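Local coordinates for protein NAD(P)H-flavin oxidoreductase (Agrobacterium tumefaciens str. C58, PDB 2FRE) that binds flavin mononucleotide and probably uses it to pass electrons from NAD(P)H to flavin or nitro-type substrates, as in the nitroreductase family, at residues R20-R24 and Y130-G134; H61-W67 and A82-L88; F90-H96 and G152-G158. All blocks are in the same frame, centred on the assembly; numbering follows the deposited sequence.

In the fold
The three contacts all reach the antiparallel sheet of this nitroreductase-type fold. Contact 1 brings the loop after helix 16-19 to strand 131-135 and lines the FMN site. Contact 2 lies within the span of chain that contact 1 brackets, with about 15 Å between their centres, and joins the turn after strand 55-61 to the start of strand 87-98. Contact 3 opens after contact 2 closes, and its segments alternate with those of contact 1; it pairs the same strand, farther along, with strand 153-162. Its centre is about 20 Å from those of the others. Strand 153-162 also pairs with strand 131-135; all three contacts reach the second subunit, and the cofactor site lies at the interface.

Contact 1 (R20-R24 and Y130-G134); sequences RWSPR and YHAHG. With FMN (flavin mononucleotide), chain C.
S22 lays its CB over one face of the H133 imidazole, 3.8 Å from CB to the ring centroid, in a CH-pi contact at the FMN site of this nitroreductase-type fold. S22, R20 and R24 reach the cofactor, while P23 and W21 pack on H131. S22 OG donates to phosphate oxygen O2P at 2.6 Å, S22 N holds O3P, and R20 gives NH1 to O2P, nearly straight (171°), and NH2 to O1P. The R20 guanidinium would offset part of the phosphate charge; its NH2 also donates to W45 O of the second subunit. R7 and R183 bind FMN too. R24, extended from CG to NE, passes one guanidinium face over H133 NE2 and gives NE and NH2 to the flavin carbonyl O2, with NH2 2.7 Å from O2. The P23 ring crosses H131 at about a right angle, CD 3.7 Å from CB of H131, and W21 meets the H131 ring obliquely. No direct hydrogen bond joins the segments; waters bridge them instead, water 1 from R20 NH1 to A132 O and water 3 between S22 OG and G134 N, where it also meets FMN O3'. H133 ND1 donates in the ring plane to G134 O at 3.0 Å.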
loop_
_atom_site.group_PDB
_atom_site.type_symbol
_atom_site.label_atom_id
_atom_site.label_comp_id
_atom_site.label_asym_id
_atom_site.label_seq_id
_atom_site.Cartn_x
_atom_site.Cartn_y
_atom_site.Cartn_z
ATOM N N ARG A 20 -2.539 13.735 3.200
ATOM C CA ARG A 20 -3.477 12.603 3.248
ATOM C C ARG A 20 -3.722 12.178 4.692
ATOM O O ARG A 20 -2.779 11.860 5.402
ATOM C CB ARG A 20 -2.944 11.407 2.487
ATOM C CG ARG A 20 -3.857 10.185 2.502
ATOM C CD ARG A 20 -3.112 8.911 2.643
ATOM N NE ARG A 20 -2.228 8.847 3.803
ATOM C CZ ARG A 20 -2.616 8.657 5.057
ATOM N NH1 ARG A 20 -3.897 8.536 5.371
ATOM N NH2 ARG A 20 -1.697 8.619 6.015
ATOM N N TRP A 21 -4.984 12.133 5.109
ATOM C CA TRP A 21 -5.313 11.679 6.460
ATOM C C TRP A 21 -6.722 11.147 6.538
ATOM O O TRP A 21 -7.446 11.165 5.554
ATOM C CB TRP A 21 -5.084 12.770 7.508
ATOM C CG TRP A 21 -6.049 13.905 7.538
ATOM C CD1 TRP A 21 -6.237 14.844 6.571
ATOM C CD2 TRP A 21 -6.884 14.287 8.631
ATOM N NE1 TRP A 21 -7.155 15.772 6.974
ATOM C CE2 TRP A 21 -7.577 15.453 8.241
ATOM C CE3 TRP A 21 -7.128 13.749 9.900
ATOM C CZ2 TRP A 21 -8.466 16.097 9.076
ATOM C CZ3 TRP A 21 -8.027 14.385 10.728
ATOM C CH2 TRP A 21 -8.693 15.542 10.313
ATOM N N SER A 22 -7.091 10.632 7.708
ATOM C CA SER A 22 -8.316 9.845 7.837
ATOM C C SER A 22 -9.231 10.461 8.904
ATOM O O SER A 22 -9.318 9.985 10.025
ATOM C CB SER A 22 -7.964 8.381 8.110
ATOM O OG SER A 22 -7.080 7.893 7.083
ATOM N N PRO A 23 -9.946 11.534 8.534
ATOM C CA PRO A 23 -10.915 12.108 9.437
ATOM C C PRO A 23 -12.193 11.280 9.471
ATOM O O PRO A 23 -12.328 10.313 8.718
ATOM C CB PRO A 23 -11.196 13.479 8.820
ATOM C CG PRO A 23 -11.044 13.234 7.358
ATOM C CD PRO A 23 -9.887 12.269 7.259
ATOM N N ARG A 24 -13.123 11.685 10.332
ATOM C CA ARG A 24 -14.400 10.989 10.503
ATOM C C ARG A 24 -15.618 11.874 10.218
ATOM O O ARG A 24 -16.726 11.343 10.117
ATOM C CB ARG A 24 -14.508 10.417 11.930
ATOM C CG ARG A 24 -13.508 9.324 12.193
ATOM C CD ARG A 24 -13.599 8.740 13.557
ATOM N NE ARG A 24 -12.549 7.750 13.695
ATOM C CZ ARG A 24 -11.290 8.012 14.039
ATOM N NH1 ARG A 24 -10.920 9.242 14.366
ATOM N NH2 ARG A 24 -10.399 7.029 14.082
ATOM N N TYR A 130 -11.189 14.552 -1.702
ATOM C CA TYR A 130 -11.903 13.715 -0.727
ATOM C C TYR A 130 -10.940 13.198 0.320
ATOM O O TYR A 130 -9.739 13.440 0.241
ATOM C CB TYR A 130 -12.565 12.526 -1.433
ATOM C CG TYR A 130 -13.520 12.956 -2.512
ATOM C CD1 TYR A 130 -14.694 13.597 -2.194
ATOM C CD2 TYR A 130 -13.234 12.734 -3.855
ATOM C CE1 TYR A 130 -15.571 14.004 -3.180
ATOM C CE2 TYR A 130 -14.097 13.136 -4.844
ATOM C CZ TYR A 130 -15.260 13.782 -4.508
ATOM O OH TYR A 130 -16.137 14.175 -5.475
ATOM N N HIS A 131 -11.478 12.508 1.313
ATOM C CA HIS A 131 -10.674 11.741 2.254
ATOM C C HIS A 131 -11.196 10.327 2.351
ATOM O O HIS A 131 -12.422 10.113 2.442
ATOM C CB HIS A 131 -10.684 12.402 3.641
ATOM C CG HIS A 131 -10.056 13.766 3.657
ATOM N ND1 HIS A 131 -10.720 14.894 3.229
ATOM C CD2 HIS A 131 -8.808 14.171 3.986
ATOM C CE1 HIS A 131 -9.924 15.938 3.318
ATOM N NE2 HIS A 131 -8.757 15.531 3.785
ATOM N N ALA A 132 -10.268 9.369 2.354
ATOM C CA ALA A 132 -10.591 7.953 2.533
ATOM C C ALA A 132 -10.200 7.547 3.958
ATOM O O ALA A 132 -9.265 8.111 4.521
ATOM C CB ALA A 132 -9.861 7.104 1.545
ATOM N N HIS A 133 -10.932 6.618 4.548
ATOM C CA HIS A 133 -10.688 6.208 5.937
ATOM C C HIS A 133 -10.845 4.697 6.020
ATOM O O HIS A 133 -11.925 4.156 5.773
ATOM C CB HIS A 133 -11.665 6.927 6.851
ATOM C CG HIS A 133 -11.322 6.870 8.311
ATOM N ND1 HIS A 133 -10.887 5.725 8.947
ATOM C CD2 HIS A 133 -11.412 7.814 9.271
ATOM C CE1 HIS A 133 -10.715 5.979 10.238
ATOM N NE2 HIS A 133 -11.018 7.239 10.456
ATOM N N GLY A 134 -9.746 4.015 6.321
ATOM C CA GLY A 134 -9.729 2.566 6.395
ATOM C C GLY A 134 -10.399 2.074 7.659
ATOM O O GLY A 134 -10.376 2.767 8.682
HETATM N N1 FMN C . -10.105 3.959 12.040
HETATM C C2 FMN C . -11.283 3.814 12.771
HETATM O O2 FMN C . -11.806 4.800 13.301
HETATM N N3 FMN C . -11.864 2.568 12.932
HETATM C C4 FMN C . -11.323 1.445 12.367
HETATM O O4 FMN C . -11.990 0.392 12.342
HETATM C C4A FMN C . -10.132 1.596 11.624
HETATM N N5 FMN C . -9.542 0.491 11.036
HETATM C C5A FMN C . -8.417 0.666 10.248
HETATM C C6 FMN C . -7.855 -0.439 9.632
HETATM C C7 FMN C . -6.738 -0.305 8.833
HETATM C C7M FMN C . -6.529 -1.408 7.832
HETATM C C8 FMN C . -6.142 0.948 8.651
HETATM C C8M FMN C . -5.323 1.228 7.412
HETATM C C9 FMN C . -6.696 2.062 9.266
HETATM C C9A FMN C . -7.829 1.917 10.089
HETATM N N10 FMN C . -8.376 3.015 10.717
HETATM C C10 FMN C . -9.537 2.853 11.464
HETATM C "C1'" FMN C . -7.717 4.371 10.650
HETATM C "C2'" FMN C . -6.320 4.439 11.262
HETATM O "O2'" FMN C . -6.359 4.562 12.680
HETATM C "C3'" FMN C . -5.537 5.588 10.631
HETATM O "O3'" FMN C . -5.335 5.325 9.248
HETATM C "C4'" FMN C . -4.215 5.815 11.353
HETATM O "O4'" FMN C . -4.445 6.259 12.680
HETATM C "C5'" FMN C . -3.304 6.814 10.649
HETATM O "O5'" FMN C . -3.927 8.084 10.544
HETATM P P FMN C . -4.120 8.803 9.117
HETATM O O1P FMN C . -2.731 9.205 8.651
HETATM O O2P FMN C . -4.711 7.811 8.128
HETATM O O3P FMN C . -5.039 9.972 9.346
HETATM O O HOH W 1 -6.491 8.662 4.017
HETATM O O HOH W 2 -7.826 18.245 5.482
HETATM O O HOH W 3 -7.243 5.260 6.969
#

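Contact 2 (H61-W67 and A82-L88); sequences HKDSEDW and AKNASVL
K62 reaches from the turn after strand 55-61 to gather three backbone carbonyls of 82-88. Its backbone N donates to S86 O at 3.0 Å, from above the carbonyl plane. Its side chain curls back so that NZ meets both K83 O and A85 O, 3.1 Å from each, which ties the ammonium across the end of the A82-A85 type I turn. Water 5, weakly bound by NZ, donates to N84 OD1. S86 O has a second donor in water 4, which also bonds H61 ND1, 2.8 Å from the water, at the edge of the imidazole; this ring lies alongside V87, with CG2 3.7 Å from ND1. S86 OG is satisfied by S29 O. Within 61-67, S64 OG accepts from D66 N in an ST turn, and D66 OD2 forms a salt bridge with R194 of the second subunit. The W67 indole is sandwiched: K62 CA sits over one face and L88 CD1 over the opposite face, 3.8 Å from the six-membered ring centroid. The side chains of W67 and L88 meet at about a right angle. H61 and V87 form an antiparallel non-hydrogen-bonded pair where strand 55-61 meets strand 87-98. S86 and V87 make a classic bulge against I161 of strand 153-162, helix 33-44 packs on H61 and V87 through L36, and V71 of helix 67-72 touches L88.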
loop_
_atom_site.group_PDB
_atom_site.type_symbol
_atom_site.label_atom_id
_atom_site.label_comp_id
_atom_site.label_asym_id
_atom_site.label_seq_id
_atom_site.Cartn_x
_atom_site.Cartn_y
_atom_site.Cartn_z
ATOM N N HIS A 61 -22.535 3.608 -3.286
ATOM C CA HIS A 61 -22.730 5.044 -3.049
ATOM C C HIS A 61 -23.810 5.276 -2.002
ATOM O O HIS A 61 -24.712 4.458 -1.810
ATOM C CB HIS A 61 -23.150 5.751 -4.337
ATOM C CG HIS A 61 -22.037 5.936 -5.318
ATOM N ND1 HIS A 61 -21.269 7.084 -5.365
ATOM C CD2 HIS A 61 -21.579 5.132 -6.311
ATOM C CE1 HIS A 61 -20.375 6.965 -6.329
ATOM N NE2 HIS A 61 -20.550 5.798 -6.927
ATOM N N LYS A 62 -23.740 6.433 -1.370
ATOM C CA LYS A 62 -24.746 6.866 -0.407
ATOM C C LYS A 62 -26.199 6.745 -0.911
ATOM O O LYS A 62 -27.088 6.441 -0.108
ATOM C CB LYS A 62 -24.479 8.312 0.017
ATOM C CG LYS A 62 -24.731 8.543 1.472
ATOM C CD LYS A 62 -25.588 9.740 1.690
ATOM C CE LYS A 62 -25.711 10.024 3.177
ATOM N NZ LYS A 62 -24.471 9.556 3.858
ATOM N N ASP A 63 -26.428 6.942 -2.220
ATOM C CA ASP A 63 -27.779 6.768 -2.852
ATOM C C ASP A 63 -28.181 5.341 -3.260
ATOM O O ASP A 63 -29.237 5.137 -3.862
ATOM C CB ASP A 63 -27.936 7.678 -4.082
ATOM C CG ASP A 63 -27.152 7.184 -5.326
ATOM O OD1 ASP A 63 -26.236 6.357 -5.209
ATOM O OD2 ASP A 63 -27.449 7.664 -6.446
ATOM N N SER A 64 -27.362 4.359 -2.930
ATOM C CA SER A 64 -27.596 2.988 -3.328
ATOM C C SER A 64 -28.732 2.347 -2.535
ATOM O O SER A 64 -28.847 2.565 -1.337
ATOM C CB SER A 64 -26.348 2.157 -3.070
ATOM O OG SER A 64 -26.604 0.767 -3.357
ATOM N N GLU A 65 -29.506 1.493 -3.199
ATOM C CA GLU A 65 -30.448 0.600 -2.514
ATOM C C GLU A 65 -29.777 -0.245 -1.437
ATOM O O GLU A 65 -30.439 -0.652 -0.500
ATOM C CB GLU A 65 -31.125 -0.357 -3.499
ATOM C CG GLU A 65 -32.106 0.276 -4.476
ATOM C CD GLU A 65 -33.443 0.634 -3.840
ATOM O OE1 GLU A 65 -34.438 -0.112 -4.049
ATOM O OE2 GLU A 65 -33.494 1.667 -3.139
ATOM N N ASP A 66 -28.481 -0.528 -1.577
ATOM C CA ASP A 66 -27.760 -1.333 -0.581
ATOM C C ASP A 66 -26.897 -0.567 0.410
ATOM O O ASP A 66 -26.154 -1.176 1.166
ATOM C CB ASP A 66 -26.879 -2.354 -1.277
ATOM C CG ASP A 66 -27.678 -3.375 -2.025
ATOM O OD1 ASP A 66 -28.649 -3.953 -1.460
ATOM O OD2 ASP A 66 -27.314 -3.595 -3.186
ATOM N N TRP A 67 -26.986 0.759 0.408
ATOM C CA TRP A 67 -26.262 1.568 1.364
ATOM C C TRP A 67 -26.445 1.066 2.807
ATOM O O TRP A 67 -25.468 0.859 3.508
ATOM C CB TRP A 67 -26.686 3.021 1.241
ATOM C CG TRP A 67 -26.015 3.921 2.193
ATOM C CD1 TRP A 67 -26.555 4.488 3.295
ATOM C CD2 TRP A 67 -24.644 4.324 2.162
ATOM N NE1 TRP A 67 -25.614 5.243 3.946
ATOM C CE2 TRP A 67 -24.435 5.170 3.264
ATOM C CE3 TRP A 67 -23.574 4.066 1.294
ATOM C CZ2 TRP A 67 -23.204 5.770 3.519
ATOM C CZ3 TRP A 67 -22.365 4.676 1.538
ATOM C CH2 TRP A 67 -22.183 5.499 2.652
ATOM N N ALA A 82 -19.227 6.703 9.857
ATOM C CA ALA A 82 -19.109 6.243 8.470
ATOM C C ALA A 82 -20.438 6.260 7.693
ATOM O O ALA A 82 -20.435 6.286 6.461
ATOM C CB ALA A 82 -18.487 4.872 8.418
ATOM N N LYS A 83 -21.557 6.247 8.406
ATOM C CA LYS A 83 -22.867 6.300 7.772
ATOM C C LYS A 83 -23.081 7.608 7.055
ATOM O O LYS A 83 -24.001 7.709 6.261
ATOM C CB LYS A 83 -23.990 6.077 8.785
ATOM C CG LYS A 83 -24.177 7.167 9.820
ATOM C CD LYS A 83 -25.010 6.624 10.953
ATOM C CE LYS A 83 -25.282 7.630 12.026
ATOM N NZ LYS A 83 -26.152 7.018 13.104
ATOM N N ASN A 84 -22.251 8.604 7.354
ATOM C CA ASN A 84 -22.344 9.913 6.722
ATOM C C ASN A 84 -21.301 10.146 5.619
ATOM O O ASN A 84 -21.214 11.237 5.060
ATOM C CB ASN A 84 -22.285 11.002 7.799
ATOM C CG ASN A 84 -23.510 10.989 8.701
ATOM O OD1 ASN A 84 -24.617 10.714 8.249
ATOM N ND2 ASN A 84 -23.315 11.260 9.981
ATOM N N ALA A 85 -20.536 9.101 5.286
ATOM C CA ALA A 85 -19.609 9.156 4.178
ATOM C C ALA A 85 -20.390 9.128 2.862
ATOM O O ALA A 85 -21.588 8.844 2.841
ATOM C CB ALA A 85 -18.650 7.988 4.244
ATOM N N SER A 86 -19.691 9.423 1.772
ATOM C CA SER A 86 -20.294 9.468 0.447
ATOM C C SER A 86 -20.294 8.107 -0.241
ATOM O O SER A 86 -21.154 7.841 -1.082
ATOM C CB SER A 86 -19.549 10.473 -0.442
ATOM O OG SER A 86 -19.794 11.793 -0.043
ATOM N N VAL A 87 -19.313 7.279 0.105
ATOM C CA VAL A 87 -19.110 5.959 -0.474
ATOM C C VAL A 87 -18.607 5.044 0.634
ATOM O O VAL A 87 -17.810 5.467 1.470
ATOM C CB VAL A 87 -18.044 6.019 -1.624
ATOM C CG1 VAL A 87 -17.633 4.633 -2.074
ATOM C CG2 VAL A 87 -18.553 6.829 -2.793
ATOM N N LEU A 88 -19.100 3.806 0.650
ATOM C CA LEU A 88 -18.525 2.744 1.451
ATOM C C LEU A 88 -18.118 1.616 0.504
ATOM O O LEU A 88 -18.833 1.312 -0.459
ATOM C CB LEU A 88 -19.514 2.230 2.501
ATOM C CG LEU A 88 -19.774 3.170 3.680
ATOM C CD1 LEU A 88 -20.995 2.755 4.454
ATOM C CD2 LEU A 88 -18.593 3.196 4.589
HETATM O O HOH W 4 -22.082 8.910 -3.456
HETATM O O HOH W 5 -25.568 11.698 5.914
#

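Contact 3 (F90-H96 and G152-G158); sequences FVISRDH and GFKVEAG
Strands 90-94 and 153-158 run antiparallel, their axes 4.4 Å apart at closest approach and 148° between their directions, with a classic beta bulge where E156 and A157 both face V91. V91 O accepts from both bulge residues, E156 N at 2.8 Å and A157 N at 3.3 Å, and V91 N donates to A157 O. Past the bulge, S93 and K154 exchange a reciprocal pair of bonds, the one from K154 N to S93 O almost straight at 176°, and D95 N closes the run on G152 O. On the face of I92 and R94, the F153 ring packs against both. R94 lies over one ring face in a CH-pi contact, CG 4.0 Å from the centroid. One face of its guanidinium then lies against F153 CZ, the two planes 52° apart. I92 CG2 meets F153 CB at 3.8 Å, and F195 of the second subunit makes an edge-to-face pair with the F153 ring. F90 brings CD1 against G158 CA, 3.6 Å away, where the glycine leaves room for the ring. At the bulge, the E156 carboxylate is held by S111 OG and forms a salt bridge from OE1 to K154 NZ, while OE2 lies near S93 OG. F112 of the second subunit packs on V91 and E156, and the side chain of A157 is about 4 Å from a bound FMN. This bulged antiparallel pair is part of the central sheet of the FMN-dependent nitroreductase fold.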
loop_
_atom_site.group_PDB
_atom_site.type_symbol
_atom_site.label_atom_id
_atom_site.label_comp_id
_atom_site.label_asym_id
_atom_site.label_seq_id
_atom_site.Cartn_x
_atom_site.Cartn_y
_atom_site.Cartn_z
ATOM N N PHE A 90 -15.509 -2.302 0.385
ATOM C CA PHE A 90 -14.642 -3.271 1.023
ATOM C C PHE A 90 -13.520 -3.658 0.065
ATOM O O PHE A 90 -13.733 -3.927 -1.135
ATOM C CB PHE A 90 -15.455 -4.464 1.554
ATOM C CG PHE A 90 -16.477 -4.055 2.565
ATOM C CD1 PHE A 90 -16.106 -3.827 3.898
ATOM C CD2 PHE A 90 -17.782 -3.806 2.183
ATOM C CE1 PHE A 90 -17.040 -3.399 4.833
ATOM C CE2 PHE A 90 -18.725 -3.366 3.102
ATOM C CZ PHE A 90 -18.355 -3.153 4.436
ATOM N N VAL A 91 -12.311 -3.632 0.608
ATOM C CA VAL A 91 -11.138 -4.066 -0.103
ATOM C C VAL A 91 -10.921 -5.550 0.194
ATOM O O VAL A 91 -10.811 -5.965 1.335
ATOM C CB VAL A 91 -9.882 -3.273 0.276
ATOM C CG1 VAL A 91 -8.697 -3.792 -0.529
ATOM C CG2 VAL A 91 -10.084 -1.788 0.051
ATOM N N ILE A 92 -10.888 -6.329 -0.871
ATOM C CA ILE A 92 -10.855 -7.771 -0.809
ATOM C C ILE A 92 -9.620 -8.214 -1.566
ATOM O O ILE A 92 -9.149 -7.483 -2.437
ATOM C CB ILE A 92 -12.124 -8.318 -1.492
ATOM C CG1 ILE A 92 -13.340 -7.939 -0.660
ATOM C CG2 ILE A 92 -12.067 -9.832 -1.710
ATOM C CD1 ILE A 92 -14.497 -7.624 -1.504
ATOM N N SER A 93 -9.093 -9.392 -1.256
ATOM C CA SER A 93 -8.003 -9.959 -2.066
ATOM C C SER A 93 -8.138 -11.462 -2.255
ATOM O O SER A 93 -8.585 -12.175 -1.358
ATOM C CB SER A 93 -6.635 -9.648 -1.460
ATOM O OG SER A 93 -6.465 -10.311 -0.227
ATOM N N ARG A 94 -7.706 -11.923 -3.419
ATOM C CA ARG A 94 -7.662 -13.359 -3.744
ATOM C C ARG A 94 -6.452 -13.955 -3.028
ATOM O O ARG A 94 -5.337 -13.510 -3.251
ATOM C CB ARG A 94 -7.552 -13.550 -5.258
ATOM C CG ARG A 94 -7.871 -14.961 -5.737
ATOM C CD ARG A 94 -7.758 -15.126 -7.244
ATOM N NE ARG A 94 -8.725 -16.127 -7.711
ATOM C CZ ARG A 94 -9.589 -15.977 -8.719
ATOM N NH1 ARG A 94 -9.630 -14.869 -9.449
ATOM N NH2 ARG A 94 -10.417 -16.970 -9.010
ATOM N N ASP A 95 -6.674 -14.942 -2.157
ATOM C CA ASP A 95 -5.588 -15.472 -1.306
ATOM C C ASP A 95 -4.762 -16.567 -1.982
ATOM O O ASP A 95 -3.955 -17.247 -1.343
ATOM C CB ASP A 95 -6.119 -15.976 0.039
ATOM C CG ASP A 95 -6.989 -17.223 -0.078
ATOM O OD1 ASP A 95 -6.877 -18.014 -1.043
ATOM O OD2 ASP A 95 -7.799 -17.408 0.837
ATOM N N HIS A 96 -4.954 -16.709 -3.281
ATOM C CA HIS A 96 -4.284 -17.738 -4.034
ATOM C C HIS A 96 -4.199 -17.262 -5.458
ATOM O O HIS A 96 -4.889 -16.329 -5.849
ATOM C CB HIS A 96 -5.130 -18.998 -4.006
ATOM C CG HIS A 96 -6.521 -18.781 -4.518
ATOM N ND1 HIS A 96 -6.896 -19.100 -5.804
ATOM C CD2 HIS A 96 -7.616 -18.242 -3.932
ATOM C CE1 HIS A 96 -8.165 -18.780 -5.983
ATOM N NE2 HIS A 96 -8.627 -18.264 -4.861
ATOM N N GLY A 152 -11.825 -18.367 -1.143
ATOM C CA GLY A 152 -10.468 -18.041 -1.542
ATOM C C GLY A 152 -10.261 -16.555 -1.731
ATOM O O GLY A 152 -9.244 -16.151 -2.275
ATOM N N PHE A 153 -11.244 -15.750 -1.322
ATOM C CA PHE A 153 -11.097 -14.296 -1.281
ATOM C C PHE A 153 -11.208 -13.811 0.150
ATOM O O PHE A 153 -12.127 -14.201 0.867
ATOM C CB PHE A 153 -12.155 -13.628 -2.157
ATOM C CG PHE A 153 -11.881 -13.767 -3.630
ATOM C CD1 PHE A 153 -11.217 -12.756 -4.313
ATOM C CD2 PHE A 153 -12.264 -14.904 -4.317
ATOM C CE1 PHE A 153 -10.937 -12.863 -5.648
ATOM C CE2 PHE A 153 -11.986 -15.029 -5.667
ATOM C CZ PHE A 153 -11.320 -13.995 -6.336
ATOM N N LYS A 154 -10.281 -12.947 0.540
ATOM C CA LYS A 154 -10.167 -12.426 1.891
ATOM C C LYS A 154 -10.635 -10.962 1.969
ATOM O O LYS A 154 -10.308 -10.146 1.098
ATOM C CB LYS A 154 -8.708 -12.539 2.340
ATOM C CG LYS A 154 -8.377 -11.823 3.618
ATOM C CD LYS A 154 -6.965 -12.105 4.082
ATOM C CE LYS A 154 -6.455 -11.087 5.071
ATOM N NZ LYS A 154 -7.550 -10.367 5.775
ATOM N N VAL A 155 -11.389 -10.644 3.020
ATOM C CA VAL A 155 -11.773 -9.273 3.316
ATOM C C VAL A 155 -10.606 -8.621 4.068
ATOM O O VAL A 155 -10.249 -9.047 5.157
ATOM C CB VAL A 155 -13.071 -9.206 4.162
ATOM C CG1 VAL A 155 -13.461 -7.753 4.426
ATOM C CG2 VAL A 155 -14.214 -9.957 3.458
ATOM N N GLU A 156 -9.994 -7.627 3.456
ATOM C CA GLU A 156 -8.865 -6.926 4.038
ATOM C C GLU A 156 -9.323 -5.782 4.917
ATOM O O GLU A 156 -8.881 -5.671 6.057
ATOM C CB GLU A 156 -7.957 -6.358 2.937
ATOM C CG GLU A 156 -7.368 -7.419 1.993
ATOM C CD GLU A 156 -6.377 -8.336 2.675
ATOM O OE1 GLU A 156 -5.947 -8.016 3.805
ATOM O OE2 GLU A 156 -6.004 -9.364 2.081
ATOM N N ALA A 157 -10.181 -4.913 4.382
ATOM C CA ALA A 157 -10.610 -3.723 5.111
ATOM C C ALA A 157 -11.844 -3.064 4.494
ATOM O O ALA A 157 -12.133 -3.245 3.317
ATOM C CB ALA A 157 -9.464 -2.718 5.182
ATOM N N GLY A 158 -12.586 -2.321 5.311
ATOM C CA GLY A 158 -13.611 -1.428 4.792
ATOM C C GLY A 158 -12.999 -0.060 4.540
ATOM O O GLY A 158 -11.968 0.272 5.110
#